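Local coordinates for ATP/GTP-binding site-containing protein A (Brucella abortus, PDB 6NTR) that functions in the periplasm to maintain cell envelope integrity and has a beta-barrel-like fold, its molecular activity not yet defined, at residues V6-Y12 against L235-Y241; P172-T176 against T219-T223; W188-Y194 against Y207-L213. All blocks are in the same frame, centred on the assembly; numbering follows the deposited sequence.

How the contacts relate
The chain begins with strand 8-19, and contact 1 pairs the start of that strand with the end of strand 229-240, so that almost the whole chain forms one closed loop. Within this loop lies contact 2, where the start of helix 174-179 meets the corner at 219-223. Contact 3, the hairpin of strands 187-195 and 207-214, is nested in turn inside contact 2. Strands 219-220 and 222-225 both pair with strand 207-214, linking contacts 2 and 3, while Tyr12 and Leu235 bond to Thr219 and Glu175, linking contacts 1 and 2. Contacts 1 and 3 do not touch; contact 2 lies between them in this part of the barrel-like fold.

Contact 1 (V6-Y12 against L235-Y241); sequences VPHRAIY and LVKLDIY. With EDO (1,2-ethanediol), chain G.
Residues 8-12 and 235-240 run antiparallel, their axes 4.6 Å apart at closest approach, and pair regularly from His8 with Ile240 to Ile11 with Lys237, after which a classic beta bulge sets Val236 and Lys237 both opposite Ile11. At the bulge Ile11 O takes a straight bond from Val236 N (2.8 Å) and a weak one from Lys237 N. At the other end, beyond the strands, the Tyr241 ring lies back across the N-terminal segment. Tyr241 CB packs on Pro7 CB, and one face of the ring covers His8 CA, a CH-pi contact 4.3 Å from CA to the ring centroid. Tyr241 OH reaches Arg9 CB and is hydrogen-bonded to Glu35. On the face that carries Arg9, Ile11, Lys237 and Asp239, the extended Arg9 runs beside Asp239, but Arg9 NH1 stays 4.1 Å from Asp239 OD2, too far for a salt bridge; that oxygen is instead paired with Lys237 NZ at 2.5 Å. Ile11 CD1 lies beneath the Arg9 guanidinium and beside Lys237 CD. On the other face Ala10 CB packs against CD1 of Leu235 and of Leu238. The His8 ring turns back toward Val6: with CG between N and the carbonyl carbon (chi1 62°), ND1 donates in the ring plane to Val6 O. Tyr12 OH is hydrogen-bonded to Thr219 O, while an ethanediol oxygen is modelled so close to it that their bond is doubtful. Strand 25-39 borders the other side of strand 8-19, its Tyr34 ring meeting His8, while Met179 of helix 174-179 packs on Leu235 and Leu238. Strands 8-19 and 229-240 thus join the two ends of the chain in the barrel-like fold.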
loop_
_atom_site.group_PDB
_atom_site.type_symbol
_atom_site.label_atom_id
_atom_site.label_comp_id
_atom_site.label_asym_id
_atom_site.label_seq_id
_atom_site.Cartn_x
_atom_site.Cartn_y
_atom_site.Cartn_z
ATOM N N VAL A 6 -10.860 4.298 10.501
ATOM C CA VAL A 6 -11.597 3.251 11.163
ATOM C C VAL A 6 -10.893 1.912 11.151
ATOM O O VAL A 6 -10.379 1.476 10.144
ATOM C CB VAL A 6 -13.001 3.115 10.583
ATOM C CG1 VAL A 6 -12.955 2.616 9.157
ATOM C CG2 VAL A 6 -13.851 2.233 11.454
ATOM N N PRO A 7 -10.866 1.242 12.291
ATOM C CA PRO A 7 -10.205 -0.053 12.376
ATOM C C PRO A 7 -11.006 -1.098 11.651
ATOM O O PRO A 7 -12.190 -1.198 11.855
ATOM C CB PRO A 7 -10.210 -0.341 13.871
ATOM C CG PRO A 7 -10.422 0.971 14.513
ATOM C CD PRO A 7 -11.335 1.698 13.597
ATOM N N HIS A 8 -10.366 -1.854 10.786
ATOM C CA HIS A 8 -11.098 -2.809 9.991
ATOM C C HIS A 8 -10.224 -3.861 9.367
ATOM O O HIS A 8 -9.037 -3.712 9.278
ATOM C CB HIS A 8 -11.745 -2.046 8.844
ATOM C CG HIS A 8 -10.749 -1.399 7.948
ATOM N ND1 HIS A 8 -10.097 -0.242 8.287
ATOM C CD2 HIS A 8 -10.231 -1.790 6.770
ATOM C CE1 HIS A 8 -9.245 0.072 7.337
ATOM N NE2 HIS A 8 -9.305 -0.854 6.406
ATOM N N ARG A 9 -10.850 -4.916 8.895
ATOM C CA ARG A 9 -10.163 -5.982 8.192
ATOM C C ARG A 9 -10.841 -6.005 6.847
ATOM O O ARG A 9 -12.053 -5.948 6.758
ATOM C CB ARG A 9 -10.276 -7.334 8.879
ATOM C CG ARG A 9 -9.512 -8.433 8.162
ATOM C CD ARG A 9 -9.640 -9.747 8.905
ATOM N NE ARG A 9 -9.313 -10.901 8.086
ATOM C CZ ARG A 9 -10.094 -11.963 7.971
ATOM N NH1 ARG A 9 -11.243 -11.998 8.617
ATOM N NH2 ARG A 9 -9.734 -12.982 7.213
ATOM N N ALA A 10 -10.054 -6.069 5.794
ATOM C CA ALA A 10 -10.589 -6.020 4.449
ATOM C C ALA A 10 -9.892 -7.069 3.604
ATOM O O ALA A 10 -8.661 -7.142 3.576
ATOM C CB ALA A 10 -10.391 -4.639 3.864
ATOM N N ILE A 11 -10.680 -7.889 2.931
ATOM C CA ILE A 11 -10.161 -8.961 2.103
ATOM C C ILE A 11 -10.465 -8.607 0.668
ATOM O O ILE A 11 -11.627 -8.378 0.312
ATOM C CB ILE A 11 -10.797 -10.308 2.442
ATOM C CG1 ILE A 11 -10.589 -10.645 3.904
ATOM C CG2 ILE A 11 -10.190 -11.364 1.586
ATOM C CD1 ILE A 11 -11.372 -11.849 4.306
ATOM N N TYR A 12 -9.432 -8.593 -0.157
ATOM C CA TYR A 12 -9.559 -8.266 -1.562
ATOM C C TYR A 12 -9.251 -9.508 -2.374
ATOM O O TYR A 12 -8.380 -10.295 -2.004
ATOM C CB TYR A 12 -8.606 -7.135 -1.957
ATOM C CG TYR A 12 -8.792 -5.843 -1.203
ATOM C CD1 TYR A 12 -8.093 -5.600 -0.035
ATOM C CD2 TYR A 12 -9.639 -4.856 -1.674
ATOM C CE1 TYR A 12 -8.252 -4.421 0.647
ATOM C CE2 TYR A 12 -9.798 -3.674 -0.995
ATOM C CZ TYR A 12 -9.101 -3.463 0.170
ATOM O OH TYR A 12 -9.220 -2.298 0.885
ATOM N N LEU A 235 -12.635 -5.552 -3.263
ATOM C CA LEU A 235 -12.997 -5.867 -1.906
ATOM C C LEU A 235 -14.110 -6.875 -1.912
ATOM O O LEU A 235 -15.105 -6.701 -2.586
ATOM C CB LEU A 235 -13.444 -4.610 -1.178
ATOM C CG LEU A 235 -13.503 -4.622 0.342
ATOM C CD1 LEU A 235 -12.164 -4.271 0.948
ATOM C CD2 LEU A 235 -14.545 -3.647 0.815
ATOM N N VAL A 236 -13.944 -7.930 -1.129
ATOM C CA VAL A 236 -14.953 -8.979 -1.049
ATOM C C VAL A 236 -15.487 -9.184 0.358
ATOM O O VAL A 236 -16.443 -9.950 0.528
ATOM C CB VAL A 236 -14.437 -10.319 -1.618
ATOM C CG1 VAL A 236 -14.024 -10.140 -3.058
ATOM C CG2 VAL A 236 -13.303 -10.888 -0.780
ATOM N N LYS A 237 -14.930 -8.526 1.370
ATOM C CA LYS A 237 -15.456 -8.649 2.720
ATOM C C LYS A 237 -14.865 -7.553 3.584
ATOM O O LYS A 237 -13.658 -7.290 3.521
ATOM C CB LYS A 237 -15.126 -10.017 3.306
ATOM C CG LYS A 237 -15.775 -10.331 4.640
ATOM C CD LYS A 237 -15.444 -11.765 5.056
ATOM C CE LYS A 237 -16.119 -12.141 6.351
ATOM N NZ LYS A 237 -15.664 -11.239 7.440
ATOM N N LEU A 238 -15.690 -6.917 4.404
ATOM C CA LEU A 238 -15.252 -5.780 5.197
ATOM C C LEU A 238 -15.778 -5.936 6.609
ATOM O O LEU A 238 -16.991 -6.073 6.812
ATOM C CB LEU A 238 -15.733 -4.467 4.586
ATOM C CG LEU A 238 -15.370 -3.269 5.438
ATOM C CD1 LEU A 238 -13.880 -3.055 5.343
ATOM C CD2 LEU A 238 -16.138 -2.053 4.982
ATOM N N ASP A 239 -14.866 -5.917 7.574
ATOM C CA ASP A 239 -15.208 -6.069 8.979
ATOM C C ASP A 239 -14.819 -4.796 9.705
ATOM O O ASP A 239 -13.645 -4.413 9.713
ATOM C CB ASP A 239 -14.524 -7.290 9.584
ATOM C CG ASP A 239 -15.174 -8.572 9.144
ATOM O OD1 ASP A 239 -16.425 -8.634 9.182
ATOM O OD2 ASP A 239 -14.440 -9.510 8.760
ATOM N N ILE A 240 -15.812 -4.145 10.297
ATOM C CA ILE A 240 -15.641 -2.869 10.972
ATOM C C ILE A 240 -15.520 -3.132 12.463
ATOM O O ILE A 240 -16.448 -3.666 13.079
ATOM C CB ILE A 240 -16.816 -1.927 10.689
ATOM C CG1 ILE A 240 -17.026 -1.757 9.188
ATOM C CG2 ILE A 240 -16.574 -0.596 11.354
ATOM C CD1 ILE A 240 -18.241 -2.487 8.668
ATOM N N TYR A 241 -14.394 -2.744 13.047
ATOM C CA TYR A 241 -14.170 -2.947 14.468
ATOM C C TYR A 241 -14.732 -1.771 15.263
ATOM O O TYR A 241 -15.045 -0.713 14.714
ATOM C CB TYR A 241 -12.681 -3.124 14.756
ATOM C CG TYR A 241 -12.029 -4.298 14.048
ATOM C CD1 TYR A 241 -12.738 -5.463 13.769
ATOM C CD2 TYR A 241 -10.694 -4.241 13.678
ATOM C CE1 TYR A 241 -12.129 -6.520 13.130
ATOM C CE2 TYR A 241 -10.080 -5.286 13.050
ATOM C CZ TYR A 241 -10.796 -6.420 12.773
ATOM O OH TYR A 241 -10.161 -7.459 12.139
HETATM C C1 EDO G . -8.090 0.141 3.235
HETATM O O1 EDO G . -8.970 -0.874 2.737
HETATM C C2 EDO G . -6.759 0.036 2.522
HETATM O O2 EDO G . -5.963 1.134 2.965
#

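Contact 2 (P172-T176 against T219-T223); sequences PDDET and TRDMT. Unlike the reference sequence in segment 219-223: Met222 (reference Leu). With EDO (1,2-ethanediol), chain G.
Arg220 lays its extended side chain across the start of helix 174-179, its aliphatic carbons passing Glu175 and its guanidinium coming under Asp173. Glu175 OE1 sits in the guanidinium plane and takes a nearly straight bond from Arg220 NH1 at 3.2 Å, although the carboxylate plane stands 82° to it. The same NH1 forms a second salt bridge with Asp173 OD2, 2.9 Å away, while Asp173 OD1 approaches over a face of the group, as does the methyl CG2 of Thr176. Arg220 NE is held separately by Tyr214. Glu175 also grips the backbone at the corner: its OE2 accepts from Asp221 N at 2.8 Å through the syn lone pair and bonds to Leu235 N of strand 229-240. Asp173 has a second task as N-cap of the helix. A chi1 of 61° folds its carboxylate back toward the helix start, where OD1 receives Thr176 N from above the carboxylate plane, at 3.2 Å, while Thr176 OG1 donates to Asp173 O. One arginine thus answers two carboxylates in a largely buried place, an arrangement consistent with both acids remaining ionised. The nearby Asp221 carboxylate, 4.4 Å from Glu175 OE1 at OD2, adds negative charge, for which Lys212 and Arg232 offer only long, weak ion pairs.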
loop_
_atom_site.group_PDB
_atom_site.type_symbol
_atom_site.label_atom_id
_atom_site.label_comp_id
_atom_site.label_asym_id
_atom_site.label_seq_id
_atom_site.Cartn_x
_atom_site.Cartn_y
_atom_site.Cartn_z
ATOM N N PRO A 172 -22.986 2.634 -6.350
ATOM C CA PRO A 172 -23.104 1.303 -5.757
ATOM C C PRO A 172 -22.610 0.231 -6.703
ATOM O O PRO A 172 -22.960 0.223 -7.868
ATOM C CB PRO A 172 -24.608 1.148 -5.531
ATOM C CG PRO A 172 -25.245 2.206 -6.354
ATOM C CD PRO A 172 -24.274 3.332 -6.377
ATOM N N ASP A 173 -21.822 -0.693 -6.189
ATOM C CA ASP A 173 -21.281 -1.770 -6.996
ATOM C C ASP A 173 -21.194 -3.026 -6.149
ATOM O O ASP A 173 -21.709 -3.065 -5.042
ATOM C CB ASP A 173 -19.935 -1.399 -7.620
ATOM C CG ASP A 173 -18.877 -1.091 -6.596
ATOM O OD1 ASP A 173 -19.230 -0.846 -5.440
ATOM O OD2 ASP A 173 -17.689 -1.081 -6.953
ATOM N N ASP A 174 -20.573 -4.062 -6.678
ATOM C CA ASP A 174 -20.460 -5.294 -5.936
ATOM C C ASP A 174 -19.719 -5.047 -4.628
ATOM O O ASP A 174 -20.062 -5.605 -3.605
ATOM C CB ASP A 174 -19.734 -6.346 -6.764
ATOM C CG ASP A 174 -20.587 -6.895 -7.880
ATOM O OD1 ASP A 174 -21.799 -6.639 -7.877
ATOM O OD2 ASP A 174 -20.048 -7.583 -8.762
ATOM N N GLU A 175 -18.704 -4.209 -4.659
ATOM C CA GLU A 175 -17.938 -3.917 -3.472
ATOM C C GLU A 175 -18.784 -3.299 -2.371
ATOM O O GLU A 175 -18.615 -3.616 -1.205
ATOM C CB GLU A 175 -16.757 -3.024 -3.811
ATOM C CG GLU A 175 -15.663 -3.729 -4.583
ATOM C CD GLU A 175 -14.430 -2.877 -4.732
ATOM O OE1 GLU A 175 -14.574 -1.691 -5.023
ATOM O OE2 GLU A 175 -13.317 -3.375 -4.546
ATOM N N THR A 176 -19.697 -2.417 -2.736
ATOM C CA THR A 176 -20.536 -1.761 -1.750
ATOM C C THR A 176 -21.437 -2.695 -0.964
ATOM O O THR A 176 -21.625 -2.499 0.225
ATOM C CB THR A 176 -21.438 -0.682 -2.366
ATOM O OG1 THR A 176 -22.250 -1.262 -3.385
ATOM C CG2 THR A 176 -20.618 0.440 -2.930
ATOM N N THR A 219 -10.395 1.637 1.494
ATOM C CA THR A 219 -10.186 1.761 0.064
ATOM C C THR A 219 -10.724 0.519 -0.613
ATOM O O THR A 219 -10.836 -0.535 0.005
ATOM C CB THR A 219 -8.718 1.897 -0.316
ATOM O OG1 THR A 219 -8.096 0.620 -0.209
ATOM C CG2 THR A 219 -8.024 2.827 0.592
ATOM N N ARG A 220 -11.026 0.639 -1.899
ATOM C CA ARG A 220 -11.573 -0.473 -2.662
ATOM C C ARG A 220 -11.228 -0.262 -4.122
ATOM O O ARG A 220 -10.502 0.667 -4.472
ATOM C CB ARG A 220 -13.077 -0.593 -2.458
ATOM C CG ARG A 220 -13.862 0.618 -2.899
ATOM C CD ARG A 220 -15.334 0.369 -2.661
ATOM N NE ARG A 220 -16.182 1.499 -3.009
ATOM C CZ ARG A 220 -16.671 1.714 -4.225
ATOM N NH1 ARG A 220 -16.388 0.879 -5.219
ATOM N NH2 ARG A 220 -17.451 2.762 -4.445
ATOM N N ASP A 221 -11.706 -1.133 -4.989
ATOM C CA ASP A 221 -11.537 -0.969 -6.427
ATOM C C ASP A 221 -10.116 -0.685 -6.819
ATOM O O ASP A 221 -9.862 0.189 -7.605
ATOM C CB ASP A 221 -12.449 0.136 -6.960
ATOM C CG ASP A 221 -12.805 -0.038 -8.419
ATOM O OD1 ASP A 221 -12.066 -0.682 -9.167
ATOM O OD2 ASP A 221 -13.839 0.488 -8.823
HETATM N N MSE A 222 -9.184 -1.403 -6.247
HETATM C CA MSE A 222 -7.791 -1.196 -6.531
HETATM C C MSE A 222 -7.337 -1.699 -7.841
HETATM O O MSE A 222 -7.913 -2.630 -8.383
HETATM C CB MSE A 222 -6.911 -1.910 -5.527
HETATM C CG MSE A 222 -7.705 -2.594 -4.436
HETATM SE SE MSE A 222 -6.819 -1.976 -2.851
HETATM C CE MSE A 222 -5.039 -2.616 -3.324
ATOM N N THR A 223 -6.356 -1.030 -8.403
ATOM C CA THR A 223 -5.730 -1.476 -9.610
ATOM C C THR A 223 -4.273 -1.153 -9.418
ATOM O O THR A 223 -3.931 -0.045 -9.102
ATOM C CB THR A 223 -6.280 -0.767 -10.850
ATOM O OG1 THR A 223 -7.613 -1.201 -11.087
ATOM C CG2 THR A 223 -5.450 -1.096 -12.045
HETATM C C1 EDO G . -8.090 0.141 3.235
HETATM O O1 EDO G . -8.970 -0.874 2.737
HETATM C C2 EDO G . -6.759 0.036 2.522
HETATM O O2 EDO G . -5.963 1.134 2.965
#

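Contact 3 (W188-Y194 against Y207-L213); sequences WPVTIAY and YRINFKL
A chi1 of 61° swings the Phe211 ring over the neighbouring strand, where Val190 lies beneath it. Val190 CB sits 3.8 Å from the ring centroid, a CH-pi contact over the face, and the edge of the same ring meets CG1 and CD1 of Ile192. The two tyrosines at the far end are set differently: Tyr207 CG is opposite its backbone N (chi1 154°), whereas Tyr194 CG lies beside its own N, and the edge of Tyr207 comes over the face of Tyr194. Their centroids are 5.0 Å apart and their planes stand at 61°, an edge-to-face pair in which Tyr194 CD1 and Tyr207 CD2 approach to 3.3 Å. Ile209 CG2 meets the edge of the Tyr194 ring. Near the other end Val190 CG2 packs on Leu213 CD2 at 3.8 Å, beside Trp188. These residues share one face of the antiparallel hairpin, held together by seven backbone bonds; those joining Val190 and Phe211 in both directions are short, 2.6 Å from Val190 N to Phe211 O. Thr191, Asn210 and Arg208 lie on the opposite face, where Thr191 CG2 rests against the carbon chain of Arg208. Leu133 of helix 126-138 packs on Ile192 and Leu213, and Thr219 on Phe211 and Leu213, so the Ile192, Phe211 and Leu213 part of this apolar face is covered by the helix and by strand 219-220. Tyr194 OH is hydrogen-bonded to a glycerol. The hairpin is therefore two-sided in its chemistry, with aromatic and aliphatic groups packed on one face and mostly polar side chains on the other.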
loop_
_atom_site.group_PDB
_atom_site.type_symbol
_atom_site.label_atom_id
_atom_site.label_comp_id
_atom_site.label_asym_id
_atom_site.label_seq_id
_atom_site.Cartn_x
_atom_site.Cartn_y
_atom_site.Cartn_z
ATOM N N TRP A 188 -13.333 9.096 -3.059
ATOM C CA TRP A 188 -12.551 9.922 -3.945
ATOM C C TRP A 188 -11.755 8.992 -4.816
ATOM O O TRP A 188 -11.154 8.064 -4.310
ATOM C CB TRP A 188 -11.538 10.744 -3.174
ATOM C CG TRP A 188 -12.075 11.862 -2.402
ATOM C CD1 TRP A 188 -12.588 13.018 -2.887
ATOM C CD2 TRP A 188 -12.118 11.968 -0.986
ATOM N NE1 TRP A 188 -12.967 13.830 -1.868
ATOM C CE2 TRP A 188 -12.687 13.209 -0.683
ATOM C CE3 TRP A 188 -11.735 11.133 0.056
ATOM C CZ2 TRP A 188 -12.887 13.631 0.618
ATOM C CZ3 TRP A 188 -11.931 11.549 1.333
ATOM C CH2 TRP A 188 -12.501 12.786 1.611
ATOM N N PRO A 189 -11.784 9.192 -6.134
ATOM C CA PRO A 189 -10.912 8.332 -6.921
ATOM C C PRO A 189 -9.512 8.825 -6.649
ATOM O O PRO A 189 -9.313 10.021 -6.641
ATOM C CB PRO A 189 -11.327 8.629 -8.350
ATOM C CG PRO A 189 -12.703 9.178 -8.246
ATOM C CD PRO A 189 -12.710 9.958 -6.976
ATOM N N VAL A 190 -8.559 7.933 -6.425
ATOM C CA VAL A 190 -7.204 8.366 -6.128
ATOM C C VAL A 190 -6.240 7.540 -6.951
ATOM O O VAL A 190 -6.370 6.314 -7.029
ATOM C CB VAL A 190 -6.875 8.260 -4.632
ATOM C CG1 VAL A 190 -5.606 9.001 -4.350
ATOM C CG2 VAL A 190 -7.994 8.818 -3.801
ATOM N N THR A 191 -5.294 8.224 -7.584
ATOM C CA THR A 191 -4.179 7.616 -8.286
ATOM C C THR A 191 -2.903 8.087 -7.605
ATOM O O THR A 191 -2.685 9.289 -7.455
ATOM C CB THR A 191 -4.188 7.995 -9.773
ATOM O OG1 THR A 191 -5.375 7.491 -10.397
ATOM C CG2 THR A 191 -2.987 7.425 -10.487
ATOM N N ILE A 192 -2.077 7.149 -7.170
ATOM C CA ILE A 192 -0.772 7.468 -6.611
ATOM C C ILE A 192 0.280 6.863 -7.525
ATOM O O ILE A 192 0.268 5.651 -7.766
ATOM C CB ILE A 192 -0.633 6.957 -5.172
ATOM C CG1 ILE A 192 -1.772 7.522 -4.322
ATOM C CG2 ILE A 192 0.692 7.365 -4.604
ATOM C CD1 ILE A 192 -1.609 7.320 -2.843
ATOM N N ALA A 193 1.156 7.708 -8.067
ATOM C CA ALA A 193 2.273 7.261 -8.885
ATOM C C ALA A 193 3.556 7.410 -8.088
ATOM O O ALA A 193 3.787 8.455 -7.476
ATOM C CB ALA A 193 2.370 8.049 -10.189
ATOM N N TYR A 194 4.377 6.365 -8.103
ATOM C CA TYR A 194 5.550 6.259 -7.255
ATOM C C TYR A 194 6.784 6.437 -8.120
ATOM O O TYR A 194 6.939 5.753 -9.134
ATOM C CB TYR A 194 5.579 4.903 -6.537
ATOM C CG TYR A 194 4.572 4.701 -5.398
ATOM C CD1 TYR A 194 3.217 4.590 -5.648
ATOM C CD2 TYR A 194 4.997 4.540 -4.083
ATOM C CE1 TYR A 194 2.315 4.382 -4.629
ATOM C CE2 TYR A 194 4.094 4.322 -3.056
ATOM C CZ TYR A 194 2.754 4.245 -3.340
ATOM O OH TYR A 194 1.846 4.029 -2.330
ATOM N N TYR A 207 5.921 2.376 -10.016
ATOM C CA TYR A 207 4.707 1.652 -9.689
ATOM C C TYR A 207 3.589 2.678 -9.605
ATOM O O TYR A 207 3.817 3.830 -9.240
ATOM C CB TYR A 207 4.895 0.863 -8.379
ATOM C CG TYR A 207 3.659 0.551 -7.560
ATOM C CD1 TYR A 207 2.914 -0.599 -7.793
ATOM C CD2 TYR A 207 3.282 1.359 -6.506
ATOM C CE1 TYR A 207 1.794 -0.901 -7.020
ATOM C CE2 TYR A 207 2.168 1.066 -5.737
ATOM C CZ TYR A 207 1.432 -0.054 -5.997
ATOM O OH TYR A 207 0.335 -0.320 -5.218
ATOM N N ARG A 208 2.387 2.264 -9.971
ATOM C CA ARG A 208 1.252 3.167 -9.972
ATOM C C ARG A 208 0.004 2.420 -9.537
ATOM O O ARG A 208 -0.265 1.328 -10.044
ATOM C CB ARG A 208 1.043 3.754 -11.360
ATOM C CG ARG A 208 -0.073 4.758 -11.416
ATOM C CD ARG A 208 0.061 5.635 -12.634
ATOM N NE ARG A 208 -0.199 4.899 -13.863
ATOM C CZ ARG A 208 -1.373 4.375 -14.191
ATOM N NH1 ARG A 208 -2.433 4.518 -13.406
ATOM N NH2 ARG A 208 -1.487 3.713 -15.325
ATOM N N ILE A 209 -0.755 3.025 -8.644
ATOM C CA ILE A 209 -1.976 2.440 -8.160
ATOM C C ILE A 209 -3.158 3.388 -8.196
ATOM O O ILE A 209 -3.054 4.511 -7.786
ATOM C CB ILE A 209 -1.806 1.915 -6.718
ATOM C CG1 ILE A 209 -3.065 1.208 -6.265
ATOM C CG2 ILE A 209 -1.532 3.035 -5.750
ATOM C CD1 ILE A 209 -2.963 0.571 -4.899
ATOM N N ASN A 210 -4.286 2.891 -8.654
ATOM C CA ASN A 210 -5.501 3.652 -8.690
ATOM C C ASN A 210 -6.473 3.038 -7.712
ATOM O O ASN A 210 -6.669 1.856 -7.728
ATOM C CB ASN A 210 -6.127 3.595 -10.073
ATOM C CG ASN A 210 -5.224 4.132 -11.136
ATOM O OD1 ASN A 210 -4.296 3.478 -11.568
ATOM N ND2 ASN A 210 -5.500 5.339 -11.568
ATOM N N PHE A 211 -7.094 3.838 -6.870
ATOM C CA PHE A 211 -8.049 3.313 -5.928
ATOM C C PHE A 211 -9.144 4.299 -5.592
ATOM O O PHE A 211 -8.994 5.468 -5.806
ATOM C CB PHE A 211 -7.336 2.842 -4.641
ATOM C CG PHE A 211 -6.598 3.918 -3.909
ATOM C CD1 PHE A 211 -5.308 4.228 -4.232
ATOM C CD2 PHE A 211 -7.196 4.608 -2.895
ATOM C CE1 PHE A 211 -4.636 5.212 -3.567
ATOM C CE2 PHE A 211 -6.528 5.595 -2.233
ATOM C CZ PHE A 211 -5.248 5.894 -2.570
ATOM N N LYS A 212 -10.236 3.797 -5.040
ATOM C CA LYS A 212 -11.347 4.612 -4.590
ATOM C C LYS A 212 -11.189 4.689 -3.079
ATOM O O LYS A 212 -11.157 3.677 -2.417
ATOM C CB LYS A 212 -12.665 3.954 -4.944
ATOM C CG LYS A 212 -13.040 4.070 -6.406
ATOM C CD LYS A 212 -14.282 3.266 -6.720
ATOM C CE LYS A 212 -14.876 3.626 -8.070
ATOM N NZ LYS A 212 -13.864 4.107 -9.042
ATOM N N LEU A 213 -11.095 5.885 -2.529
ATOM C CA LEU A 213 -10.857 6.060 -1.108
ATOM C C LEU A 213 -11.946 6.738 -0.295
ATOM O O LEU A 213 -12.501 7.732 -0.719
ATOM C CB LEU A 213 -9.552 6.827 -0.953
ATOM C CG LEU A 213 -9.207 7.576 0.321
ATOM C CD1 LEU A 213 -8.522 6.645 1.294
ATOM C CD2 LEU A 213 -8.281 8.722 -0.009
#